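Local coordinates for protein group II chitinase (Ostrinia furnacalis, PDB 6JAV) that probably hydrolyses chitin as an endochitinase, this chain being one catalytic domain of a larger insect protein, caught here with a thienopyridine-type inhibitor, at residues G42-V45 with L51-A54; D121-D126 with H153-V158; G283-Y288 with Q318-D323. One frame throughout, in Å; residues are numbered along the deposited sequence.

Interaction 1 (G42-V45 with L51-A54)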
loop_
_atom_site.group_PDB
_atom_site.type_symbol
_atom_site.label_atom_id
_atom_site.label_comp_id
_atom_site.label_asym_id
_atom_site.label_seq_id
_atom_site.Cartn_x
_atom_site.Cartn_y
_atom_site.Cartn_z
ATOM N N GLY A 42 3.035 -6.093 7.772
ATOM C CA GLY A 42 4.167 -6.056 6.855
ATOM C C GLY A 42 5.478 -6.091 7.629
ATOM O O GLY A 42 5.688 -5.266 8.530
ATOM N N PHE A 43 6.361 -7.039 7.297
ATOM C CA PHE A 43 6.212 -8.122 6.324
ATOM C C PHE A 43 6.941 -9.338 6.890
ATOM O O PHE A 43 7.909 -9.204 7.670
ATOM C CB PHE A 43 6.949 -7.785 5.021
ATOM C CG PHE A 43 6.287 -6.722 4.202
ATOM C CD1 PHE A 43 5.153 -7.008 3.485
ATOM C CD2 PHE A 43 6.807 -5.441 4.160
ATOM C CE1 PHE A 43 4.526 -6.032 2.716
ATOM C CE2 PHE A 43 6.191 -4.457 3.400
ATOM C CZ PHE A 43 5.045 -4.758 2.681
ATOM N N ALA A 44 6.512 -10.522 6.482
ATOM C CA ALA A 44 7.341 -11.723 6.465
ATOM C C ALA A 44 8.074 -11.788 5.123
ATOM O O ALA A 44 7.713 -11.103 4.158
ATOM C CB ALA A 44 6.469 -12.963 6.652
ATOM N N VAL A 45 9.133 -12.589 5.068
ATOM C CA VAL A 45 9.992 -12.631 3.882
ATOM C C VAL A 45 10.183 -14.079 3.443
ATOM O O VAL A 45 9.896 -15.020 4.184
ATOM C CB VAL A 45 11.347 -11.934 4.107
ATOM C CG1 VAL A 45 11.123 -10.452 4.367
ATOM C CG2 VAL A 45 12.100 -12.588 5.266
ATOM N N LEU A 51 11.001 -20.949 2.137
ATOM C CA LEU A 51 9.888 -20.982 3.069
ATOM C C LEU A 51 9.705 -19.597 3.681
ATOM O O LEU A 51 10.680 -18.871 3.894
ATOM C CB LEU A 51 10.152 -21.948 4.227
ATOM C CG LEU A 51 10.439 -23.395 3.817
ATOM C CD1 LEU A 51 10.697 -24.244 5.044
ATOM C CD2 LEU A 51 9.262 -23.920 2.988
ATOM N N MET A 52 8.451 -19.228 3.925
ATOM C CA MET A 52 8.158 -17.972 4.607
ATOM C C MET A 52 8.809 -17.957 5.986
ATOM O O MET A 52 8.814 -18.966 6.698
ATOM C CB MET A 52 6.643 -17.795 4.724
ATOM C CG MET A 52 6.246 -16.436 5.294
ATOM S SD MET A 52 4.503 -16.046 5.075
ATOM C CE MET A 52 3.849 -17.562 5.735
ATOM N N THR A 53 9.372 -16.806 6.360
ATOM C CA THR A 53 10.048 -16.674 7.643
ATOM C C THR A 53 9.902 -15.245 8.154
ATOM O O THR A 53 9.658 -14.310 7.390
ATOM C CB THR A 53 11.517 -17.101 7.557
ATOM O OG1 THR A 53 12.073 -17.185 8.876
ATOM C CG2 THR A 53 12.304 -16.128 6.763
ATOM N N ALA A 54 10.042 -15.081 9.462
ATOM C CA ALA A 54 9.951 -13.738 10.029
ATOM C C ALA A 54 11.117 -12.871 9.576
ATOM O O ALA A 54 12.269 -13.325 9.496
ATOM C CB ALA A 54 9.953 -13.801 11.559
#
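Val45 and Thr53 form the antiparallel hydrogen-bonded pair of a beta hairpin, in which strand 38-46 of the family 18 TIM barrel turns back into the short strand 52-54. The bond from Val45 N to Thr53 O is 2.9 Å long and almost straight, at 177°. The return bond, Thr53 N to Val45 O, is also 2.9 Å but more bent. Two bonds between the same two residues set the register, although the short strand segments run at 121° to each other, well short of antiparallel.

On one face the side chains of Val45 and Thr53 lie obliquely across each other, touching CG2 to CG2 at 3.8 Å. A further apolar touch of this hairpin is between Met52 and Ala44. From its CB, Met52 extends with CG anti to the backbone N (chi1 -174°), which brings CG within 3.7 Å of Ala44 CB. SD follows, still 4.0 Å from that same Ala44 CB. The chain then bends at SD, and CE turns away from strand 38-46. Leu81 and Leu83 of strand 78-84, with Ala111 and Phe114 of helix 101-118, close round this methionine and bury it between strand and helix. Val45 O has a further neighbour beside its N-H partner: the CA-H of Met52, with CA 3.5 Å from the oxygen.

Interaction 2 (D121-D126 with H153-V158)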
loop_
_atom_site.group_PDB
_atom_site.type_symbol
_atom_site.label_atom_id
_atom_site.label_comp_id
_atom_site.label_asym_id
_atom_site.label_seq_id
_atom_site.Cartn_x
_atom_site.Cartn_y
_atom_site.Cartn_z
ATOM N N ASP A 121 -5.313 -14.702 10.446
ATOM C CA ASP A 121 -6.533 -15.035 9.721
ATOM C C ASP A 121 -6.312 -15.242 8.233
ATOM O O ASP A 121 -7.240 -15.670 7.545
ATOM C CB ASP A 121 -7.556 -13.903 9.848
ATOM C CG ASP A 121 -8.144 -13.799 11.218
ATOM O OD1 ASP A 121 -8.585 -14.854 11.770
ATOM O OD2 ASP A 121 -8.187 -12.671 11.742
ATOM N N GLY A 122 -5.128 -14.941 7.717
ATOM C CA GLY A 122 -4.914 -15.078 6.283
ATOM C C GLY A 122 -3.517 -14.631 5.904
ATOM O O GLY A 122 -2.722 -14.180 6.741
ATOM N N LEU A 123 -3.234 -14.773 4.607
ATOM C CA LEU A 123 -1.969 -14.420 3.988
ATOM C C LEU A 123 -2.245 -13.362 2.927
ATOM O O LEU A 123 -3.217 -13.477 2.176
ATOM C CB LEU A 123 -1.386 -15.662 3.294
ATOM C CG LEU A 123 -0.028 -15.468 2.613
ATOM C CD1 LEU A 123 1.057 -15.127 3.596
ATOM C CD2 LEU A 123 0.351 -16.767 1.862
ATOM N N ASP A 124 -1.408 -12.331 2.880
ATOM C CA ASP A 124 -1.462 -11.315 1.828
ATOM C C ASP A 124 -0.156 -11.420 1.040
ATOM O O ASP A 124 0.932 -11.403 1.626
ATOM C CB ASP A 124 -1.552 -9.936 2.507
ATOM C CG ASP A 124 -1.737 -8.790 1.536
ATOM O OD1 ASP A 124 -2.719 -8.768 0.748
ATOM O OD2 ASP A 124 -0.924 -7.856 1.574
ATOM N N LEU A 125 -0.253 -11.555 -0.276
ATOM C CA LEU A 125 0.922 -11.698 -1.134
ATOM C C LEU A 125 1.325 -10.327 -1.658
ATOM O O LEU A 125 0.508 -9.640 -2.285
ATOM C CB LEU A 125 0.586 -12.608 -2.319
ATOM C CG LEU A 125 0.213 -14.017 -1.896
ATOM C CD1 LEU A 125 -0.380 -14.765 -3.090
ATOM C CD2 LEU A 125 1.459 -14.714 -1.383
ATOM N N ASP A 126 2.587 -9.944 -1.447
ATOM C CA ASP A 126 3.079 -8.608 -1.781
ATOM C C ASP A 126 4.368 -8.687 -2.592
ATOM O O ASP A 126 5.330 -7.959 -2.335
ATOM C CB ASP A 126 3.331 -7.756 -0.527
ATOM C CG ASP A 126 2.062 -7.436 0.235
ATOM O OD1 ASP A 126 1.359 -8.386 0.628
ATOM O OD2 ASP A 126 1.761 -6.249 0.477
ATOM N N HIS A 153 -3.510 -20.371 -6.717
ATOM C CA HIS A 153 -4.433 -21.494 -6.659
ATOM C C HIS A 153 -4.053 -22.466 -5.543
ATOM O O HIS A 153 -4.913 -22.909 -4.768
ATOM C CB HIS A 153 -4.477 -22.238 -7.983
ATOM C CG HIS A 153 -5.180 -23.542 -7.813
ATOM N ND1 HIS A 153 -4.529 -24.755 -7.875
ATOM C CD2 HIS A 153 -6.445 -23.811 -7.403
ATOM C CE1 HIS A 153 -5.386 -25.721 -7.576
ATOM N NE2 HIS A 153 -6.558 -25.173 -7.302
ATOM N N GLU A 154 -2.764 -22.799 -5.444
ATOM C CA GLU A 154 -2.345 -23.812 -4.478
ATOM C C GLU A 154 -2.508 -23.313 -3.050
ATOM O O GLU A 154 -2.883 -24.085 -2.151
ATOM C CB GLU A 154 -0.915 -24.247 -4.788
ATOM C CG GLU A 154 -0.884 -25.001 -6.137
ATOM C CD GLU A 154 0.408 -24.913 -6.914
ATOM O OE1 GLU A 154 1.461 -24.590 -6.318
ATOM O OE2 GLU A 154 0.363 -25.186 -8.141
ATOM N N LEU A 155 -2.263 -22.018 -2.827
ATOM C CA LEU A 155 -2.546 -21.447 -1.507
ATOM C C LEU A 155 -4.041 -21.447 -1.217
ATOM O O LEU A 155 -4.465 -21.798 -0.110
ATOM C CB LEU A 155 -2.008 -20.016 -1.437
ATOM C CG LEU A 155 -0.495 -19.895 -1.284
ATOM C CD1 LEU A 155 -0.033 -18.467 -1.590
ATOM C CD2 LEU A 155 -0.056 -20.308 0.135
ATOM N N SER A 156 -4.848 -20.991 -2.181
ATOM C CA SER A 156 -6.300 -20.976 -1.997
ATOM C C SER A 156 -6.818 -22.364 -1.632
ATOM O O SER A 156 -7.671 -22.513 -0.742
ATOM C CB SER A 156 -6.954 -20.489 -3.273
ATOM O OG SER A 156 -8.366 -20.433 -3.071
ATOM N N ALA A 157 -6.286 -23.394 -2.281
ATOM C CA ALA A 157 -6.794 -24.747 -2.075
ATOM C C ALA A 157 -6.557 -25.246 -0.658
ATOM O O ALA A 157 -7.312 -26.102 -0.176
ATOM C CB ALA A 157 -6.145 -25.682 -3.103
ATOM N N VAL A 158 -5.534 -24.739 0.024
ATOM C CA VAL A 158 -5.297 -25.089 1.420
ATOM C C VAL A 158 -5.961 -24.105 2.378
ATOM O O VAL A 158 -6.510 -24.503 3.411
ATOM C CB VAL A 158 -3.791 -25.212 1.691
ATOM C CG1 VAL A 158 -3.564 -25.537 3.159
ATOM C CG2 VAL A 158 -3.175 -26.292 0.797
#
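This is a wholly apolar, buried contact in which Leu155, on helix 143-159, meets Leu123 and Leu125 on barrel strand 122-126. It lies in the layer between the parallel barrel and the helices outside it. Leu123 and Leu125, two residues apart, both point toward the helix, and Leu155 points back at them with its two methyls. Its CD1 does most of the work, reaching Leu123 CD2 at 3.9 Å while standing 4.0 Å from both Leu125 CD1 and Leu125 CD2. The other methyl, Leu155 CD2, rests against Leu123 CD2 as well.

The two approaches differ. Leu125 and Leu155 reach for each other tip to tip, whereas Leu123 crosses Leu155 at about a right angle. The torsions account for part of this: Leu123 swings CG anti to its own backbone N (chi1 -179°), while Leu125 keeps CG beside the N (chi1 -62°), and the two branches converge on one methyl. Leu166 of strand 165-170 touches Leu123 and Leu155, and Leu115 of helix 101-118 also packs on Leu123.

Asp124, between the two leucines, faces the other way, into the barrel, and is hydrogen-bonded there through OD1 to Ser167 OG and through OD2 to Tyr12 OH. Hydrophobic outside and acidic inside, the strand lies within the DxxDxDxE signature of family 18 chitinases, and with helix 143-159 and strand 165-170 it forms a beta-alpha-beta unit of the TIM barrel.

Interaction 3 (G283-Y288 with Q318-D323)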
loop_
_atom_site.group_PDB
_atom_site.type_symbol
_atom_site.label_atom_id
_atom_site.label_comp_id
_atom_site.label_asym_id
_atom_site.label_seq_id
_atom_site.Cartn_x
_atom_site.Cartn_y
_atom_site.Cartn_z
ATOM N N GLY A 283 13.390 11.039 -0.438
ATOM C CA GLY A 283 12.295 10.901 -1.391
ATOM C C GLY A 283 10.947 10.583 -0.773
ATOM O O GLY A 283 9.950 10.480 -1.501
ATOM N N PHE A 284 10.878 10.453 0.547
ATOM C CA PHE A 284 9.673 10.013 1.230
ATOM C C PHE A 284 9.430 10.904 2.438
ATOM O O PHE A 284 10.371 11.215 3.173
ATOM C CB PHE A 284 9.944 8.585 1.707
ATOM C CG PHE A 284 8.802 7.933 2.440
ATOM C CD1 PHE A 284 7.840 7.188 1.755
ATOM C CD2 PHE A 284 8.731 8.009 3.832
ATOM C CE1 PHE A 284 6.807 6.550 2.462
ATOM C CE2 PHE A 284 7.704 7.378 4.532
ATOM C CZ PHE A 284 6.759 6.637 3.845
ATOM N N LEU A 285 8.176 11.279 2.686
ATOM C CA LEU A 285 7.828 11.945 3.943
ATOM C C LEU A 285 6.481 11.433 4.439
ATOM O O LEU A 285 5.527 11.325 3.665
ATOM C CB LEU A 285 7.724 13.484 3.799
ATOM C CG LEU A 285 9.027 14.236 3.507
ATOM C CD1 LEU A 285 8.736 15.689 3.170
ATOM C CD2 LEU A 285 10.001 14.146 4.691
ATOM N N ALA A 286 6.384 11.155 5.735
ATOM C CA ALA A 286 5.101 10.766 6.296
ATOM C C ALA A 286 4.156 11.964 6.292
ATOM O O ALA A 286 4.594 13.118 6.286
ATOM C CB ALA A 286 5.297 10.307 7.747
ATOM N N TYR A 287 2.846 11.700 6.293
ATOM C CA TYR A 287 1.902 12.804 6.407
ATOM C C TYR A 287 2.207 13.679 7.623
ATOM O O TYR A 287 2.123 14.907 7.546
ATOM C CB TYR A 287 0.443 12.313 6.440
ATOM C CG TYR A 287 -0.499 13.494 6.548
ATOM C CD1 TYR A 287 -0.724 14.308 5.446
ATOM C CD2 TYR A 287 -1.061 13.849 7.760
ATOM C CE1 TYR A 287 -1.550 15.429 5.529
ATOM C CE2 TYR A 287 -1.886 14.977 7.861
ATOM C CZ TYR A 287 -2.118 15.745 6.736
ATOM O OH TYR A 287 -2.922 16.874 6.798
ATOM N N TYR A 288 2.588 13.075 8.759
ATOM C CA TYR A 288 2.850 13.906 9.940
ATOM C C TYR A 288 4.121 14.742 9.810
ATOM O O TYR A 288 4.292 15.722 10.557
ATOM C CB TYR A 288 2.839 13.069 11.233
ATOM C CG TYR A 288 3.942 12.043 11.376
ATOM C CD1 TYR A 288 5.253 12.416 11.751
ATOM C CD2 TYR A 288 3.678 10.682 11.176
ATOM C CE1 TYR A 288 6.248 11.471 11.891
ATOM C CE2 TYR A 288 4.675 9.728 11.308
ATOM C CZ TYR A 288 5.962 10.120 11.658
ATOM O OH TYR A 288 6.951 9.176 11.819
ATOM N N GLN A 318 12.868 22.170 -1.990
ATOM C CA GLN A 318 12.180 20.950 -1.574
ATOM C C GLN A 318 10.721 21.007 -2.007
ATOM O O GLN A 318 10.075 22.052 -1.906
ATOM C CB GLN A 318 12.246 20.807 -0.061
ATOM C CG GLN A 318 13.678 20.633 0.435
ATOM C CD GLN A 318 14.320 19.393 -0.141
ATOM O OE1 GLN A 318 13.883 18.270 0.131
ATOM N NE2 GLN A 318 15.344 19.578 -0.963
ATOM N N TRP A 319 10.196 19.868 -2.481
ATOM C CA TRP A 319 8.853 19.817 -3.057
ATOM C C TRP A 319 8.264 18.443 -2.734
ATOM O O TRP A 319 8.964 17.436 -2.880
ATOM C CB TRP A 319 9.008 19.981 -4.579
ATOM C CG TRP A 319 7.800 20.266 -5.428
ATOM C CD1 TRP A 319 7.444 21.485 -5.984
ATOM C CD2 TRP A 319 6.865 19.309 -5.946
ATOM N NE1 TRP A 319 6.320 21.338 -6.771
ATOM C CE2 TRP A 319 5.944 20.015 -6.763
ATOM C CE3 TRP A 319 6.691 17.920 -5.770
ATOM C CZ2 TRP A 319 4.883 19.384 -7.414
ATOM C CZ3 TRP A 319 5.636 17.285 -6.433
ATOM C CH2 TRP A 319 4.741 18.018 -7.232
ATOM N N VAL A 320 7.006 18.388 -2.294
ATOM C CA VAL A 320 6.405 17.098 -1.919
ATOM C C VAL A 320 4.961 17.044 -2.394
ATOM O O VAL A 320 4.224 18.025 -2.285
ATOM C CB VAL A 320 6.520 16.869 -0.391
ATOM C CG1 VAL A 320 5.735 17.908 0.390
ATOM C CG2 VAL A 320 6.063 15.431 -0.013
ATOM N N SER A 321 4.543 15.888 -2.928
ATOM C CA SER A 321 3.144 15.705 -3.303
ATOM C C SER A 321 2.527 14.633 -2.418
ATOM O O SER A 321 3.208 13.675 -2.039
ATOM C CB SER A 321 3.008 15.313 -4.780
ATOM O OG SER A 321 3.710 14.119 -5.056
ATOM N N PHE A 322 1.247 14.799 -2.088
ATOM C CA PHE A 322 0.631 14.001 -1.028
ATOM C C PHE A 322 -0.883 14.151 -1.089
ATOM O O PHE A 322 -1.428 14.952 -1.859
ATOM C CB PHE A 322 1.179 14.425 0.355
ATOM C CG PHE A 322 0.785 15.815 0.756
ATOM C CD1 PHE A 322 1.454 16.917 0.216
ATOM C CD2 PHE A 322 -0.278 16.043 1.618
ATOM C CE1 PHE A 322 1.081 18.226 0.565
ATOM C CE2 PHE A 322 -0.646 17.372 1.981
ATOM C CZ PHE A 322 0.042 18.441 1.426
ATOM N N ASP A 323 -1.573 13.356 -0.274
ATOM C CA ASP A 323 -3.022 13.458 -0.163
ATOM C C ASP A 323 -3.417 14.160 1.136
ATOM O O ASP A 323 -2.892 13.844 2.214
ATOM C CB ASP A 323 -3.663 12.061 -0.192
ATOM C CG ASP A 323 -3.810 11.497 -1.604
ATOM O OD1 ASP A 323 -3.334 12.125 -2.580
ATOM O OD2 ASP A 323 -4.414 10.392 -1.724
#
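Tyr287 and Phe322 meet where the first turn of helix 287-296 comes up against the end of segment 318-323. Tyr287 CE1 lies 4.1 Å from Phe322 CE2, which sits at the edge of the tyrosine ring and near its plane, and the two side chains cross obliquely. The backbone oxygen of Asp323 also comes close to the tyrosine ring, 3.9 Å from both Tyr287 CD1 and CE1. A second apolar touch lies further along: Leu285 CD1 meets Val320 CG2 at 4.2 Å, the side chains crossing at about a right angle. With chi1 at 64° for CG1, Val320 CG2 falls anti to the backbone N, which directs that methyl toward Leu285.

One shell out, Ile290 of helix 287-296 packs on Leu285, Val320 and Phe322 together, while Tyr287 OH is hydrogen-bonded to Gln359 OE1, fixing the far end of the ring, and Asp323 OD2 forms a salt bridge with Lys331. Both segments also pair with the long strand 244-257, Leu285 through Gly252 and Trp319 through Phe255. In sequence this region falls between the last two barrel strands, 244-257 and 342-346, consistent with the insertion domain of family 18 chitinases, and Phe284, pointing away from segment 318-323, touches the bound inhibitor.

No hydrogen bond joins the two segments, so their direct contact rests mainly on dispersion between carbon groups, and their alignment probably comes from the shared pairing with strand 244-257.

Overall arrangement
Interactions 2 and 3 are fully buried, whereas interaction 1 is only partly so. Interactions 1 and 2 belong to the barrel and touch each other: Met52 SD lies 3.9 Å from Leu123 CD1. Interaction 3 stands apart, its centre about 33 Å from that of interaction 2 and on the opposite side of the chain's centre, with one residue in the inhibitor pocket. The chemistry follows position. The hairpin is held by backbone hydrogen bonds, the strand-helix layer by leucine methyls, and 283-288 with 318-323 by aliphatic and aromatic contacts.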